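Local structure of putative transcriptional regulator (Salmonella typhimurium, 1YYV) at residues V38-A43 / G77-V82. The protein is of uncharacterised function but probably binds DNA as a transcriptional regulator of the HxlR helix-turn-helix family. Numbering follows the deposited sequence.
Sequences VLILVA and GFLNRV
Leu41 and Phe78 have the nearest CA atoms across the segments, 8.7 Å apart, between helix 35-43 and the turn that leads into strand 79-84; with no hydrogen bond across the gap, the join is made by side chains. Helix 35-43, strand 49-50, helices 51-55 and 66-76, then the hairpin 79-84/90-95 follow the order of a winged helix-turn-helix, consistent with the HxlR family. Here a helix of the core meets the base of the wing, just after helix 66-76 ends at Gly77 in a Schellman motif whose glycine has a phi of 106°. Phe78 carries the chain out of that turn, and backbone hydrogen bonds of Phe78 with Thr96 and of Asn80 with Ser94 join the turn and the strand to strand 90-95 and its end.

Only 117 Å² is buried, summed over both sides, yet the touching residues are all buried. Leu79 directs its CB toward the helix and supplies the common contact point, CD2. Ile40 reaches it with its branch methyl: with CG1 at a chi1 of -64°, CG2 lies anti to the backbone N and stands 4.4 Å from Leu79 CD2. Leu79 also touches Leu70 and Ile40 also touches Leu73, so helix 66-76 packs against both side chains. At the edge of the contact Phe78 CB comes within 4.5 Å of Leu41 CD2; Phe78 also packs on Val28, Val32 and Trp112 of the second subunit. Leu41 CB points neither toward nor away from segment 77-82, and the side-chain tip does the approaching: with CD1 anti to CA (chi2 175°), CD2 is the branch turned to Leu79, 4.4 Å from Leu79 CD2.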
loop_
_atom_site.group_PDB
_atom_site.type_symbol
_atom_site.label_atom_id
_atom_site.label_comp_id
_atom_site.label_asym_id
_atom_site.label_seq_id
_atom_site.Cartn_x
_atom_site.Cartn_y
_atom_site.Cartn_z
ATOM N N VAL A 38 3.910 -6.444 2.119
ATOM C CA VAL A 38 4.911 -5.429 2.421
ATOM C C VAL A 38 6.153 -6.069 3.079
ATOM O O VAL A 38 7.280 -5.725 2.776
ATOM C CB VAL A 38 4.380 -4.326 3.407
ATOM C CG1 VAL A 38 5.519 -3.359 3.800
ATOM C CG2 VAL A 38 3.228 -3.515 2.813
ATOM N N LEU A 39 5.921 -6.969 4.016
ATOM C CA LEU A 39 6.968 -7.549 4.812
ATOM C C LEU A 39 7.780 -8.482 3.950
ATOM O O LEU A 39 8.996 -8.457 4.017
ATOM C CB LEU A 39 6.367 -8.307 6.009
ATOM C CG LEU A 39 5.563 -7.467 7.006
ATOM C CD1 LEU A 39 5.197 -8.309 8.235
ATOM C CD2 LEU A 39 6.378 -6.228 7.392
ATOM N N ILE A 40 7.109 -9.286 3.124
ATOM C CA ILE A 40 7.801 -10.086 2.120
ATOM C C ILE A 40 8.681 -9.236 1.219
ATOM O O ILE A 40 9.853 -9.544 1.026
ATOM C CB ILE A 40 6.831 -10.908 1.242
ATOM C CG1 ILE A 40 6.079 -11.933 2.094
ATOM C CG2 ILE A 40 7.604 -11.516 0.023
ATOM C CD1 ILE A 40 4.848 -12.460 1.443
ATOM N N LEU A 41 8.136 -8.160 0.684
ATOM C CA LEU A 41 8.883 -7.318 -0.243
ATOM C C LEU A 41 10.045 -6.567 0.390
ATOM O O LEU A 41 11.047 -6.291 -0.283
ATOM C CB LEU A 41 7.946 -6.333 -0.957
ATOM C CG LEU A 41 7.030 -6.956 -2.002
ATOM C CD1 LEU A 41 6.083 -5.914 -2.522
ATOM C CD2 LEU A 41 7.788 -7.645 -3.197
ATOM N N VAL A 42 9.927 -6.225 1.670
ATOM C CA VAL A 42 11.010 -5.521 2.361
ATOM C C VAL A 42 12.086 -6.532 2.726
ATOM O O VAL A 42 13.271 -6.282 2.469
ATOM C CB VAL A 42 10.527 -4.756 3.627
ATOM C CG1 VAL A 42 11.725 -4.385 4.535
ATOM C CG2 VAL A 42 9.712 -3.512 3.257
ATOM N N ALA A 43 11.675 -7.694 3.249
ATOM C CA ALA A 43 12.624 -8.755 3.610
ATOM C C ALA A 43 13.509 -9.276 2.444
ATOM O O ALA A 43 14.695 -9.455 2.605
ATOM C CB ALA A 43 11.898 -9.922 4.311
ATOM N N GLY A 77 4.607 -11.403 -10.826
ATOM C CA GLY A 77 5.891 -11.326 -11.517
ATOM C C GLY A 77 6.990 -10.715 -10.670
ATOM O O GLY A 77 8.038 -10.292 -11.210
ATOM N N PHE A 78 6.765 -10.675 -9.350
ATOM C CA PHE A 78 7.674 -9.998 -8.450
ATOM C C PHE A 78 8.658 -10.966 -7.785
ATOM O O PHE A 78 9.683 -10.529 -7.233
ATOM C CB PHE A 78 6.904 -9.212 -7.371
ATOM C CG PHE A 78 5.914 -8.197 -7.920
ATOM C CD1 PHE A 78 6.256 -7.347 -8.989
ATOM C CD2 PHE A 78 4.658 -8.069 -7.351
ATOM C CE1 PHE A 78 5.364 -6.409 -9.473
ATOM C CE2 PHE A 78 3.756 -7.127 -7.822
ATOM C CZ PHE A 78 4.101 -6.302 -8.888
ATOM N N LEU A 79 8.342 -12.263 -7.788
ATOM C CA LEU A 79 9.208 -13.234 -7.109
ATOM C C LEU A 79 9.619 -14.383 -7.998
ATOM O O LEU A 79 8.856 -14.840 -8.853
ATOM C CB LEU A 79 8.582 -13.829 -5.836
ATOM C CG LEU A 79 7.833 -12.935 -4.874
ATOM C CD1 LEU A 79 7.190 -13.789 -3.839
ATOM C CD2 LEU A 79 8.723 -11.836 -4.247
ATOM N N ASN A 80 10.855 -14.810 -7.783
ATOM C CA ASN A 80 11.308 -16.143 -8.198
ATOM C C ASN A 80 11.072 -17.159 -7.088
ATOM O O ASN A 80 11.393 -16.912 -5.926
ATOM C CB ASN A 80 12.761 -16.099 -8.650
ATOM C CG ASN A 80 12.911 -15.324 -9.933
ATOM O OD1 ASN A 80 13.745 -14.418 -10.030
ATOM N ND2 ASN A 80 12.056 -15.642 -10.932
ATOM N N ARG A 81 10.436 -18.267 -7.451
ATOM C CA ARG A 81 10.279 -19.363 -6.522
ATOM C C ARG A 81 11.000 -20.640 -6.983
ATOM O O ARG A 81 10.669 -21.226 -8.026
ATOM C CB ARG A 81 8.807 -19.637 -6.241
ATOM C CG ARG A 81 8.616 -20.835 -5.313
ATOM C CD ARG A 81 7.218 -21.339 -5.395
ATOM N NE ARG A 81 6.944 -21.788 -6.751
ATOM C CZ ARG A 81 5.855 -22.463 -7.116
ATOM N NH1 ARG A 81 4.908 -22.783 -6.215
ATOM N NH2 ARG A 81 5.715 -22.826 -8.390
ATOM N N VAL A 82 11.987 -21.067 -6.203
ATOM C CA VAL A 82 12.763 -22.273 -6.540
ATOM C C VAL A 82 12.564 -23.378 -5.506
ATOM O O VAL A 82 12.814 -23.175 -4.319
ATOM C CB VAL A 82 14.271 -21.973 -6.698
ATOM C CG1 VAL A 82 15.013 -23.197 -7.253
ATOM C CG2 VAL A 82 14.486 -20.771 -7.612
#